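Side-chain contacts in C alpha-dehydrogenase (Sphingobium sp. SYK-6, PDB 4YAG), which is an NAD-dependent short-chain dehydrogenase/reductase of the lignin beta-aryl ether cleavage pathway, named for oxidising the alpha carbon of its substrates: residues Gly20-Leu25 against Ala30-Ala35; Asp36-His41 against Ile195-Gln200; Arg76-Glu79 against Gly84-Ile87; Gly129-Gly134 against Asp174-Asp179. All coordinates share one frame; numbering follows the deposited sequence.

Contact 1 (Gly20-Leu25 against Ala30-Ala35)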
loop_
_atom_site.group_PDB
_atom_site.type_symbol
_atom_site.label_atom_id
_atom_site.label_comp_id
_atom_site.label_asym_id
_atom_site.label_seq_id
_atom_site.Cartn_x
_atom_site.Cartn_y
_atom_site.Cartn_z
ATOM N N GLY A 20 -2.898 -2.828 -25.308
ATOM C CA GLY A 20 -4.063 -2.105 -25.798
ATOM C C GLY A 20 -3.821 -0.600 -25.738
ATOM O O GLY A 20 -4.155 0.132 -26.675
ATOM N N ILE A 21 -3.253 -0.138 -24.635
ATOM C CA ILE A 21 -2.864 1.267 -24.487
ATOM C C ILE A 21 -1.824 1.646 -25.558
ATOM O O ILE A 21 -1.930 2.673 -26.225
ATOM C CB ILE A 21 -2.333 1.549 -23.076
ATOM C CG1 ILE A 21 -3.456 1.397 -22.038
ATOM C CG2 ILE A 21 -1.725 2.931 -22.995
ATOM C CD1 ILE A 21 -2.989 1.436 -20.591
ATOM N N ALA A 22 -0.837 0.778 -25.757
ATOM C CA ALA A 22 0.188 1.024 -26.753
ATOM C C ALA A 22 -0.424 1.243 -28.132
ATOM O O ALA A 22 -0.086 2.197 -28.832
ATOM C CB ALA A 22 1.149 -0.131 -26.799
ATOM N N GLN A 23 -1.321 0.353 -28.537
ATOM C CA GLN A 23 -1.934 0.461 -29.844
ATOM C C GLN A 23 -2.679 1.776 -30.015
ATOM O O GLN A 23 -2.604 2.410 -31.059
ATOM C CB GLN A 23 -2.913 -0.684 -30.076
ATOM C CG GLN A 23 -2.273 -2.033 -30.294
ATOM C CD GLN A 23 -3.299 -3.142 -30.184
ATOM O OE1 GLN A 23 -3.432 -3.794 -29.128
ATOM N NE2 GLN A 23 -4.064 -3.324 -31.222
ATOM N N ARG A 24 -3.427 2.174 -28.998
ATOM C CA ARG A 24 -4.211 3.397 -29.133
ATOM C C ARG A 24 -3.362 4.665 -29.000
ATOM O O ARG A 24 -3.648 5.659 -29.664
ATOM C CB ARG A 24 -5.396 3.386 -28.162
ATOM C CG ARG A 24 -6.327 2.181 -28.358
ATOM C CD ARG A 24 -6.687 1.926 -29.818
ATOM N NE ARG A 24 -7.283 3.109 -30.410
ATOM C CZ ARG A 24 -7.316 3.384 -31.712
ATOM N NH1 ARG A 24 -6.780 2.559 -32.608
ATOM N NH2 ARG A 24 -7.885 4.509 -32.117
ATOM N N LEU A 25 -2.316 4.647 -28.182
ATOM C CA LEU A 25 -1.406 5.786 -28.170
ATOM C C LEU A 25 -0.691 5.953 -29.525
ATOM O O LEU A 25 -0.587 7.068 -30.020
ATOM C CB LEU A 25 -0.406 5.697 -27.014
ATOM C CG LEU A 25 -0.992 5.839 -25.608
ATOM C CD1 LEU A 25 0.101 5.709 -24.550
ATOM C CD2 LEU A 25 -1.720 7.181 -25.444
ATOM N N ALA A 30 1.675 8.874 -30.916
ATOM C CA ALA A 30 2.812 8.670 -30.029
ATOM C C ALA A 30 3.768 7.629 -30.587
ATOM O O ALA A 30 3.357 6.690 -31.277
ATOM C CB ALA A 30 2.335 8.208 -28.659
ATOM N N ARG A 31 5.044 7.794 -30.269
ATOM C CA ARG A 31 6.025 6.737 -30.410
ATOM C C ARG A 31 6.085 5.986 -29.103
ATOM O O ARG A 31 5.748 6.538 -28.051
ATOM C CB ARG A 31 7.405 7.290 -30.759
ATOM C CG ARG A 31 7.387 8.125 -32.020
ATOM C CD ARG A 31 8.768 8.621 -32.413
ATOM N NE ARG A 31 9.548 7.575 -33.080
ATOM C CZ ARG A 31 10.874 7.480 -33.012
ATOM N NH1 ARG A 31 11.573 8.366 -32.317
ATOM N NH2 ARG A 31 11.511 6.507 -33.643
ATOM N N LEU A 32 6.514 4.736 -29.158
ATOM C CA LEU A 32 6.402 3.843 -28.007
ATOM C C LEU A 32 7.716 3.228 -27.565
ATOM O O LEU A 32 8.535 2.824 -28.386
ATOM C CB LEU A 32 5.466 2.681 -28.325
ATOM C CG LEU A 32 4.068 3.022 -28.826
ATOM C CD1 LEU A 32 3.375 1.729 -29.230
ATOM C CD2 LEU A 32 3.298 3.787 -27.774
ATOM N N VAL A 33 7.864 3.096 -26.246
ATOM C CA VAL A 33 8.842 2.205 -25.665
ATOM C C VAL A 33 8.068 1.232 -24.800
ATOM O O VAL A 33 7.382 1.645 -23.845
ATOM C CB VAL A 33 9.882 2.958 -24.822
ATOM C CG1 VAL A 33 10.821 1.995 -24.121
ATOM C CG2 VAL A 33 10.644 3.903 -25.683
ATOM N N LEU A 34 8.137 -0.044 -25.163
ATOM C CA LEU A 34 7.466 -1.101 -24.412
ATOM C C LEU A 34 8.500 -1.791 -23.530
ATOM O O LEU A 34 9.503 -2.307 -24.014
ATOM C CB LEU A 34 6.813 -2.111 -25.353
ATOM C CG LEU A 34 5.938 -1.520 -26.451
ATOM C CD1 LEU A 34 5.349 -2.621 -27.301
ATOM C CD2 LEU A 34 4.843 -0.647 -25.899
ATOM N N ALA A 35 8.255 -1.777 -22.221
ATOM C CA ALA A 35 9.156 -2.356 -21.248
ATOM C C ALA A 35 8.433 -3.541 -20.600
ATOM O O ALA A 35 7.309 -3.425 -20.139
ATOM C CB ALA A 35 9.555 -1.324 -20.192
#
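Ala22 presents its methyl group to the ends of two leucines of the neighbouring strand, overlapping Leu32 through CD1 and Leu34 through CD2. The distances from Ala22 CB to Leu32 CD1 and to Leu34 CD2 are both 3.8 Å, so one small helical side chain is met by two branches from residues two apart on the strand. Leu32 CD1 also lies against the helix backbone, 3.5 Å from Ala22 O. Leu32 has CG beside the backbone N (chi1 -54°) and chi2 extended, which places CD1 against the helix, while its other methyl, CD2, lies 4.2 Å from Leu25 CB. Nearer the turn the packing passes to Leu25 and Ala30, whose CB atoms are 4.1 Å apart. There the backbones are also tied: Ala30 N donates to Leu25 O at 3.0 Å with an N-H...O angle of 163°, the donor standing above the carbonyl plane. This bond bridges the short link in which the helix gives way to the strand. Ile10 lies against Ala22 and Ala8 against Leu25 from strand 7-11, and Phe49 of helix 39-51 packs on Leu32 and Leu34. The axes of the two short segments run nearly antiparallel (162°), as expected when a helix returns across a parallel sheet. This is the second half of the first beta-alpha-beta crossover of the Rossmann fold, strand 7-11, helix 16-27 and strand 31-36.

Contact 2 (Asp36-His41 against Ile195-Gln200). With NAI (1,4-dihydronicotinamide adenine dinucleotide), chain C.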
loop_
_atom_site.group_PDB
_atom_site.type_symbol
_atom_site.label_atom_id
_atom_site.label_comp_id
_atom_site.label_asym_id
_atom_site.label_seq_id
_atom_site.Cartn_x
_atom_site.Cartn_y
_atom_site.Cartn_z
ATOM N N ASP A 36 9.075 -4.691 -20.592
ATOM C CA ASP A 36 8.403 -5.920 -20.153
ATOM C C ASP A 36 9.443 -6.931 -19.713
ATOM O O ASP A 36 10.558 -6.988 -20.261
ATOM C CB ASP A 36 7.574 -6.469 -21.319
ATOM C CG ASP A 36 6.406 -7.328 -20.881
ATOM O OD1 ASP A 36 6.646 -8.464 -20.416
ATOM O OD2 ASP A 36 5.243 -6.859 -21.027
ATOM N N ILE A 37 9.062 -7.795 -18.786
ATOM C CA ILE A 37 9.971 -8.804 -18.283
ATOM C C ILE A 37 9.999 -10.054 -19.185
ATOM O O ILE A 37 10.899 -10.880 -19.080
ATOM C CB ILE A 37 9.593 -9.177 -16.806
ATOM C CG1 ILE A 37 10.783 -9.800 -16.076
ATOM C CG2 ILE A 37 8.390 -10.095 -16.770
ATOM C CD1 ILE A 37 10.519 -9.969 -14.589
ATOM N N ARG A 38 9.021 -10.178 -20.082
ATOM C CA ARG A 38 8.889 -11.352 -20.939
ATOM C C ARG A 38 9.406 -11.077 -22.347
ATOM O O ARG A 38 8.782 -10.331 -23.101
ATOM C CB ARG A 38 7.423 -11.780 -21.002
ATOM C CG ARG A 38 6.921 -12.451 -19.713
ATOM C CD ARG A 38 7.301 -13.911 -19.614
ATOM N NE ARG A 38 6.718 -14.713 -20.694
ATOM C CZ ARG A 38 5.483 -15.208 -20.673
ATOM N NH1 ARG A 38 4.686 -14.989 -19.625
ATOM N NH2 ARG A 38 5.033 -15.900 -21.709
ATOM N N GLN A 39 10.537 -11.680 -22.689
ATOM C CA GLN A 39 11.118 -11.485 -24.010
ATOM C C GLN A 39 10.179 -11.974 -25.096
ATOM O O GLN A 39 10.096 -11.349 -26.161
ATOM C CB GLN A 39 12.463 -12.195 -24.145
ATOM C CG GLN A 39 13.191 -11.830 -25.453
ATOM C CD GLN A 39 13.507 -10.351 -25.552
ATOM O OE1 GLN A 39 14.262 -9.805 -24.745
ATOM N NE2 GLN A 39 12.938 -9.687 -26.560
ATOM N N ASP A 40 9.464 -13.064 -24.842
ATOM C CA ASP A 40 8.557 -13.592 -25.864
ATOM C C ASP A 40 7.382 -12.640 -26.134
ATOM O O ASP A 40 6.971 -12.474 -27.294
ATOM C CB ASP A 40 8.092 -15.023 -25.556
ATOM C CG ASP A 40 7.409 -15.166 -24.207
ATOM O OD1 ASP A 40 7.568 -14.299 -23.330
ATOM O OD2 ASP A 40 6.715 -16.185 -24.014
ATOM N N HIS A 41 6.871 -12.000 -25.084
ATOM C CA HIS A 41 5.850 -10.976 -25.260
ATOM C C HIS A 41 6.406 -9.810 -26.085
ATOM O O HIS A 41 5.738 -9.321 -26.997
ATOM C CB HIS A 41 5.312 -10.459 -23.911
ATOM C CG HIS A 41 4.498 -11.462 -23.168
ATOM N ND1 HIS A 41 3.866 -11.157 -21.962
ATOM C CD2 HIS A 41 4.173 -12.746 -23.414
ATOM C CE1 HIS A 41 3.205 -12.187 -21.539
ATOM N NE2 HIS A 41 3.378 -13.197 -22.391
ATOM N N ILE A 195 -2.637 -12.227 -17.836
ATOM C CA ILE A 195 -2.228 -12.133 -16.443
ATOM C C ILE A 195 -2.256 -13.509 -15.769
ATOM O O ILE A 195 -1.625 -13.720 -14.730
ATOM C CB ILE A 195 -3.040 -11.076 -15.670
ATOM C CG1 ILE A 195 -2.346 -10.786 -14.340
ATOM C CG2 ILE A 195 -4.492 -11.515 -15.482
ATOM C CD1 ILE A 195 -2.525 -9.384 -13.848
ATOM N N HIS A 196 -2.949 -14.458 -16.383
ATOM C CA HIS A 196 -2.943 -15.819 -15.872
ATOM C C HIS A 196 -1.576 -16.489 -16.021
ATOM O O HIS A 196 -1.349 -17.568 -15.468
ATOM C CB HIS A 196 -4.013 -16.660 -16.560
ATOM C CG HIS A 196 -3.844 -16.755 -18.037
ATOM N ND1 HIS A 196 -4.229 -15.749 -18.896
ATOM C CD2 HIS A 196 -3.345 -17.746 -18.814
ATOM C CE1 HIS A 196 -3.961 -16.109 -20.139
ATOM N NE2 HIS A 196 -3.423 -17.316 -20.118
ATOM N N GLU A 197 -0.663 -15.850 -16.748
ATOM C CA GLU A 197 0.704 -16.359 -16.863
ATOM C C GLU A 197 1.597 -15.767 -15.765
ATOM O O GLU A 197 2.813 -15.844 -15.857
ATOM C CB GLU A 197 1.310 -16.027 -18.244
ATOM C CG GLU A 197 0.522 -16.531 -19.430
ATOM C CD GLU A 197 1.137 -16.154 -20.782
ATOM O OE1 GLU A 197 2.023 -15.273 -20.833
ATOM O OE2 GLU A 197 0.710 -16.729 -21.797
ATOM N N SER A 198 1.001 -15.185 -14.721
ATOM C CA SER A 198 1.764 -14.528 -13.656
ATOM C C SER A 198 2.868 -15.386 -13.046
ATOM O O SER A 198 3.940 -14.884 -12.714
ATOM C CB SER A 198 0.828 -14.041 -12.548
ATOM O OG SER A 198 0.173 -12.844 -12.922
ATOM N N GLY A 199 2.629 -16.680 -12.905
ATOM C CA GLY A 199 3.649 -17.566 -12.376
ATOM C C GLY A 199 4.941 -17.517 -13.178
ATOM O O GLY A 199 6.033 -17.509 -12.606
ATOM N N GLN A 200 4.816 -17.491 -14.499
ATOM C CA GLN A 200 5.971 -17.356 -15.395
ATOM C C GLN A 200 6.668 -16.005 -15.244
ATOM O O GLN A 200 7.839 -15.854 -15.607
ATOM C CB GLN A 200 5.545 -17.416 -16.863
ATOM C CG GLN A 200 5.114 -18.719 -17.416
ATOM C CD GLN A 200 5.012 -18.617 -18.932
ATOM O OE1 GLN A 200 6.021 -18.457 -19.629
ATOM N NE2 GLN A 200 3.795 -18.644 -19.443
HETATM P PA NAI C . -0.753 -9.183 -18.823
HETATM O O1A NAI C . 0.009 -10.258 -18.099
HETATM O O2A NAI C . -1.407 -9.571 -20.134
HETATM O O5B NAI C . 0.171 -7.936 -19.075
HETATM C C5B NAI C . 1.105 -7.560 -18.105
HETATM C C4B NAI C . 2.448 -7.534 -18.719
HETATM O O4B NAI C . 3.312 -7.002 -17.663
HETATM C C3B NAI C . 2.994 -8.819 -19.159
HETATM O O3B NAI C . 3.466 -8.775 -20.521
HETATM C C2B NAI C . 4.045 -9.120 -18.207
HETATM O O2B NAI C . 5.112 -9.913 -18.748
HETATM C C1B NAI C . 4.488 -7.818 -17.710
HETATM N N9A NAI C . 5.124 -7.872 -16.420
HETATM C C8A NAI C . 4.759 -8.612 -15.314
HETATM N N7A NAI C . 5.641 -8.428 -14.322
HETATM C C5A NAI C . 6.604 -7.549 -14.747
HETATM C C6A NAI C . 7.754 -6.979 -14.200
HETATM N N6A NAI C . 8.172 -7.353 -12.915
HETATM N N1A NAI C . 8.499 -6.111 -14.931
HETATM C C2A NAI C . 8.132 -5.796 -16.196
HETATM N N3A NAI C . 7.039 -6.318 -16.772
HETATM C C4A NAI C . 6.271 -7.192 -16.083
HETATM O O3 NAI C . -1.870 -8.753 -17.783
HETATM P PN NAI C . -2.779 -7.425 -17.689
HETATM O O1N NAI C . -2.795 -6.628 -18.987
HETATM O O2N NAI C . -4.135 -7.923 -17.255
HETATM O O5D NAI C . -2.067 -6.579 -16.522
HETATM C C5D NAI C . -1.851 -5.169 -16.628
HETATM C C4D NAI C . -2.255 -4.504 -15.362
HETATM O O4D NAI C . -3.727 -4.528 -15.280
HETATM C C3D NAI C . -1.759 -5.152 -14.144
HETATM O O3D NAI C . -1.236 -4.144 -13.255
HETATM C C2D NAI C . -2.919 -5.811 -13.550
HETATM O O2D NAI C . -2.776 -5.931 -12.129
HETATM C C1D NAI C . -4.029 -4.942 -13.894
HETATM N N1N NAI C . -5.355 -5.438 -13.897
HETATM C C2N NAI C . -5.821 -6.362 -14.801
HETATM C C3N NAI C . -7.145 -6.766 -14.749
HETATM C C7N NAI C . -7.677 -7.765 -15.719
HETATM O O7N NAI C . -8.822 -8.254 -15.604
HETATM N N7N NAI C . -6.841 -8.088 -16.872
HETATM C C4N NAI C . -8.023 -6.254 -13.808
HETATM C C5N NAI C . -7.553 -5.285 -12.942
HETATM C C6N NAI C . -6.245 -4.878 -12.996
HETATM O O HOH W 1 1.963 -15.910 -24.048
#
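Arg38 and His41 converge on Glu197 beside the adenosine ribose of NADH, in the cofactor site of this Rossmann-fold dehydrogenase. The close-knit part is a salt-bridge network of Arg38, Asp40 and Glu197. Arg38 takes Asp40 side-on, NE to OD1 and NH2 to OD2, and the NH2 bond to Asp40 OD2 is nearly straight at 176° and lies in the guanidinium plane. Bends at chi2 and chi3 fold the arginine back over its own helix start, where NH1 also reaches Glu197 OE1 at 2.9 Å, from above the carboxylate plane. The same oxygen accepts from His41 NE2, also at 2.9 Å, through its syn lone pair and in the plane of the imidazole. Two donors thus grip Glu197 OE1, with a weak third bond from Arg38 NH2, and the carboxylate beside NE2 may favour a doubly protonated ring, consistent with donation from both its nitrogens. On the ribose side Asp36 takes both hydroxyls of the cofactor, O2B on OD1 and O3B on OD2, while OD1 also closes an Asx turn to Arg38 N. The looser side is that of the exposed Gln200: its OE1 lies over the guanidinium face, 3.4 Å from Arg38 NH2 at an angle too poor for a hydrogen bond. Water 1 donates to Glu197 OE2 at 2.7 Å. From its other ring nitrogen, ND1, His41 donates to NAI O3B at 2.8 Å, with an N-H...O angle of 162°.

Contact 3 (Arg76-Glu79 against Gly84-Ile87)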
loop_
_atom_site.group_PDB
_atom_site.type_symbol
_atom_site.label_atom_id
_atom_site.label_comp_id
_atom_site.label_asym_id
_atom_site.label_seq_id
_atom_site.Cartn_x
_atom_site.Cartn_y
_atom_site.Cartn_z
ATOM N N ARG A 76 17.393 6.335 -19.087
ATOM C CA ARG A 76 18.442 6.768 -20.013
ATOM C C ARG A 76 18.220 6.243 -21.430
ATOM O O ARG A 76 18.369 6.991 -22.393
ATOM C CB ARG A 76 19.833 6.354 -19.540
ATOM C CG ARG A 76 20.322 7.121 -18.313
ATOM C CD ARG A 76 21.766 6.818 -18.019
ATOM N NE ARG A 76 22.016 5.434 -17.618
ATOM C CZ ARG A 76 21.950 4.978 -16.369
ATOM N NH1 ARG A 76 21.572 5.777 -15.364
ATOM N NH2 ARG A 76 22.211 3.703 -16.116
ATOM N N GLU A 77 17.871 4.963 -21.545
ATOM C CA GLU A 77 17.724 4.338 -22.871
ATOM C C GLU A 77 16.507 4.923 -23.596
ATOM O O GLU A 77 16.576 5.231 -24.777
ATOM C CB GLU A 77 17.602 2.812 -22.725
ATOM C CG GLU A 77 17.466 2.070 -24.063
ATOM C CD GLU A 77 17.562 0.541 -23.951
ATOM O OE1 GLU A 77 17.825 -0.002 -22.815
ATOM O OE2 GLU A 77 17.379 -0.098 -25.031
ATOM N N CYS A 78 15.402 5.112 -22.887
ATOM C CA CYS A 78 14.220 5.704 -23.494
ATOM C C CYS A 78 14.537 7.075 -24.069
ATOM O O CYS A 78 14.251 7.370 -25.241
ATOM C CB CYS A 78 13.101 5.825 -22.466
ATOM S SG CYS A 78 11.568 6.477 -23.145
ATOM N N GLU A 79 15.161 7.929 -23.260
ATOM C CA GLU A 79 15.449 9.279 -23.704
ATOM C C GLU A 79 16.380 9.253 -24.916
ATOM O O GLU A 79 16.139 9.946 -25.896
ATOM C CB GLU A 79 16.073 10.094 -22.566
ATOM C CG GLU A 79 16.236 11.573 -22.877
ATOM C CD GLU A 79 17.375 11.876 -23.834
ATOM O OE1 GLU A 79 18.438 11.223 -23.747
ATOM O OE2 GLU A 79 17.198 12.779 -24.680
ATOM N N GLY A 84 12.276 11.608 -24.605
ATOM C CA GLY A 84 11.351 11.664 -23.488
ATOM C C GLY A 84 11.612 10.618 -22.407
ATOM O O GLY A 84 12.774 10.367 -22.047
ATOM N N PRO A 85 10.546 9.973 -21.901
ATOM C CA PRO A 85 9.173 9.988 -22.416
ATOM C C PRO A 85 8.366 11.175 -21.928
ATOM O O PRO A 85 8.726 11.786 -20.920
ATOM C CB PRO A 85 8.577 8.713 -21.820
ATOM C CG PRO A 85 9.243 8.620 -20.475
ATOM C CD PRO A 85 10.661 9.153 -20.676
ATOM N N ASP A 86 7.264 11.461 -22.614
ATOM C CA ASP A 86 6.324 12.473 -22.162
ATOM C C ASP A 86 5.163 11.829 -21.428
ATOM O O ASP A 86 4.522 12.468 -20.588
ATOM C CB ASP A 86 5.787 13.246 -23.344
ATOM C CG ASP A 86 6.892 13.700 -24.269
ATOM O OD1 ASP A 86 7.074 13.097 -25.354
ATOM O OD2 ASP A 86 7.622 14.641 -23.884
ATOM N N ILE A 87 4.881 10.581 -21.776
ATOM C CA ILE A 87 3.803 9.816 -21.172
ATOM C C ILE A 87 4.432 8.607 -20.503
ATOM O O ILE A 87 5.158 7.836 -21.142
ATOM C CB ILE A 87 2.759 9.410 -22.213
ATOM C CG1 ILE A 87 2.092 10.671 -22.801
ATOM C CG2 ILE A 87 1.737 8.425 -21.634
ATOM C CD1 ILE A 87 1.227 10.423 -24.018
HETATM O O HOH W 2 14.091 14.090 -25.157
#
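Gly84 meets Glu79 first, its carbonyl oxygen resting on it in the last turns of helix 68-82: Gly84 O is 3.3 Å from Glu79 CA and 3.4 Å from Glu79 CB. Glu79 bends at chi2 (-75°), which leads its carboxylate away from this backbone contact. A water nevertheless links the two residues, accepting from Gly84 N at 3.1 Å and donating weakly to Glu79 OE2. Gly84 has a positive phi of 69°, and the peptide bond that follows it is cis. Pro85 comes next and offers its ring to Cys78. The sulfur sits 3.8 Å from Pro85 CD, with Pro85 CG and CB only slightly farther away, so it lies over the face of the pyrrolidine ring rather than at one corner. Cys78 SG reaches this position because it stands anti to the backbone N (chi1 -177°). Beyond the proline the chain turns to the sheet: Asp86 makes a salt bridge with Arg135 and also accepts from Thr7 N, and Ile87 starts strand 87-90, bonded through its backbone to Thr7 and Phe9. The loop thus carries the chain from helix 68-82 into the parallel sheet, with Phe9 of strand 7-11 packed against both Cys78 and Pro85.

Contact 4 (Gly129-Gly134 against Asp174-Asp179)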
loop_
_atom_site.group_PDB
_atom_site.type_symbol
_atom_site.label_atom_id
_atom_site.label_comp_id
_atom_site.label_asym_id
_atom_site.label_seq_id
_atom_site.Cartn_x
_atom_site.Cartn_y
_atom_site.Cartn_z
ATOM N N GLY A 129 13.220 13.732 -15.189
ATOM C CA GLY A 129 13.457 14.150 -16.551
ATOM C C GLY A 129 12.234 14.787 -17.164
ATOM O O GLY A 129 12.347 15.734 -17.923
ATOM N N MET A 130 11.055 14.282 -16.824
ATOM C CA MET A 130 9.826 14.843 -17.339
ATOM C C MET A 130 9.651 16.274 -16.849
ATOM O O MET A 130 9.210 17.141 -17.596
ATOM C CB MET A 130 8.624 13.984 -16.951
ATOM C CG MET A 130 8.674 12.565 -17.541
ATOM S SD MET A 130 7.439 11.420 -16.844
ATOM C CE MET A 130 5.921 12.152 -17.444
ATOM N N ARG A 131 9.993 16.521 -15.598
ATOM C CA ARG A 131 9.969 17.884 -15.092
ATOM C C ARG A 131 11.030 18.739 -15.783
ATOM O O ARG A 131 10.758 19.862 -16.210
ATOM C CB ARG A 131 10.212 17.912 -13.599
ATOM C CG ARG A 131 9.229 17.130 -12.752
ATOM C CD ARG A 131 9.618 17.326 -11.303
ATOM N NE ARG A 131 8.954 16.450 -10.344
ATOM C CZ ARG A 131 7.801 16.726 -9.728
ATOM N NH1 ARG A 131 7.162 17.867 -9.976
ATOM N NH2 ARG A 131 7.309 15.871 -8.847
ATOM N N ALA A 132 12.249 18.220 -15.874
ATOM C CA ALA A 132 13.368 18.998 -16.415
ATOM C C ALA A 132 13.143 19.461 -17.853
ATOM O O ALA A 132 13.557 20.564 -18.246
ATOM C CB ALA A 132 14.629 18.184 -16.341
ATOM N N ARG A 133 12.496 18.621 -18.648
ATOM C CA ARG A 133 12.329 18.909 -20.066
ATOM C C ARG A 133 11.315 20.020 -20.305
ATOM O O ARG A 133 11.327 20.659 -21.356
ATOM C CB ARG A 133 11.962 17.637 -20.840
ATOM C CG ARG A 133 13.169 16.722 -21.059
ATOM C CD ARG A 133 12.862 15.500 -21.914
ATOM N NE ARG A 133 11.914 14.580 -21.284
ATOM C CZ ARG A 133 12.231 13.609 -20.433
ATOM N NH1 ARG A 133 13.491 13.385 -20.070
ATOM N NH2 ARG A 133 11.283 12.849 -19.944
ATOM N N GLY A 134 10.434 20.228 -19.338
ATOM C CA GLY A 134 9.551 21.380 -19.324
ATOM C C GLY A 134 8.453 21.386 -20.362
ATOM O O GLY A 134 7.917 22.443 -20.683
ATOM N N ASP A 174 -0.754 16.953 -7.084
ATOM C CA ASP A 174 -0.409 18.362 -6.973
ATOM C C ASP A 174 1.074 18.609 -7.259
ATOM O O ASP A 174 1.436 19.629 -7.842
ATOM C CB ASP A 174 -0.816 18.957 -5.617
ATOM C CG ASP A 174 -0.007 18.406 -4.463
ATOM O OD1 ASP A 174 -0.433 17.396 -3.887
ATOM O OD2 ASP A 174 1.043 18.996 -4.108
ATOM N N SER A 175 1.930 17.674 -6.855
ATOM C CA SER A 175 3.359 17.830 -7.148
ATOM C C SER A 175 3.609 17.777 -8.647
ATOM O O SER A 175 4.359 18.598 -9.203
ATOM C CB SER A 175 4.196 16.750 -6.464
ATOM O OG SER A 175 5.573 16.936 -6.775
ATOM N N MET A 176 3.003 16.801 -9.317
ATOM C CA MET A 176 3.231 16.656 -10.754
ATOM C C MET A 176 2.682 17.854 -11.515
ATOM O O MET A 176 3.264 18.305 -12.505
ATOM C CB MET A 176 2.604 15.360 -11.259
ATOM C CG MET A 176 3.239 14.115 -10.648
ATOM S SD MET A 176 5.019 14.006 -11.031
ATOM C CE MET A 176 5.555 12.847 -9.779
ATOM N N ALA A 177 1.560 18.373 -11.046
ATOM C CA ALA A 177 0.932 19.525 -11.696
ATOM C C ALA A 177 1.847 20.756 -11.683
ATOM O O ALA A 177 1.719 21.624 -12.550
ATOM C CB ALA A 177 -0.378 19.866 -11.017
ATOM N N GLU A 178 2.748 20.859 -10.708
ATOM C CA GLU A 178 3.708 21.981 -10.686
ATOM C C GLU A 178 4.460 22.093 -12.011
ATOM O O GLU A 178 4.900 23.168 -12.407
ATOM C CB GLU A 178 4.741 21.790 -9.567
ATOM C CG GLU A 178 4.162 21.795 -8.188
ATOM C CD GLU A 178 5.181 21.397 -7.132
ATOM O OE1 GLU A 178 6.391 21.366 -7.444
ATOM O OE2 GLU A 178 4.766 21.122 -5.992
ATOM N N ASP A 179 4.641 20.960 -12.673
ATOM C CA ASP A 179 5.393 20.908 -13.919
ATOM C C ASP A 179 4.515 20.446 -15.082
ATOM O O ASP A 179 5.011 19.906 -16.073
ATOM C CB ASP A 179 6.606 19.989 -13.746
ATOM C CG ASP A 179 7.630 20.569 -12.791
ATOM O OD1 ASP A 179 8.323 21.533 -13.207
ATOM O OD2 ASP A 179 7.727 20.081 -11.637
HETATM O O HOH W 3 7.446 19.502 -17.668
HETATM O O HOH W 4 8.713 21.799 -15.793
#
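The C-terminal ends of helices 105-133 and 156-177, two long helices of the dehydrogenase fold, are joined here by the side chain of Arg131. Extended from CG to NE, it reaches across to Ser175 and grips it end-on: NH1 donates to Ser175 O at 3.0 Å and NH2 to Ser175 OG at 2.9 Å. Glu178 N binds the same carbonyl oxygen from the opposite face of its plane. NH1 also forms a salt bridge with Asp179 OD2, which accepts through its anti lone pair, 2.8 Å away and almost exactly in the guanidinium plane. The two flat groups stand 79° apart, and the Asp179 side chain crosses the aliphatic stem at about a right angle, with Asp179 OD2 3.4 Å from Arg131 CD. Over one guanidinium face lies Met176 SD, 3.7 Å from Arg131 NH2. Waters extend the junction, one between Met130 O and Asp179 O, another between Arg131 O and Asp179 OD1. Glu178 is bound instead to Lys101 of the second subunit, and Phe100 of that subunit packs on Met176. Ile181 of strand 181-187 touches Met130, Arg131 and Met176. The arrangement is a junction of two helix ends packed on one face of the Rossmann-type sheet, at the dimer contact.

In the fold
Contacts 1, 2, 3 and 4 all belong to the one Rossmann-type domain, but only contact 2 touches NADH. Contact 1 leads into it directly, since strand 31-36 runs on to the ribose-binding Asp36; the side chain of Leu34 is about 9 Å from the cofactor, and the centres of contacts 1 and 2 are 18 Å apart. Contact 3 packs against contact 1 where Val33 CG2 meets Cys78 SG at 3.7 Å. It also touches contact 4, whose Arg133 NH2 probably donates to Pro85 O of contact 3 at 2.9 Å. Contacts 3 and 4 both lie within the loop closed by contact 2, and contact 4 is the more remote, 32 Å from contact 2 between centres.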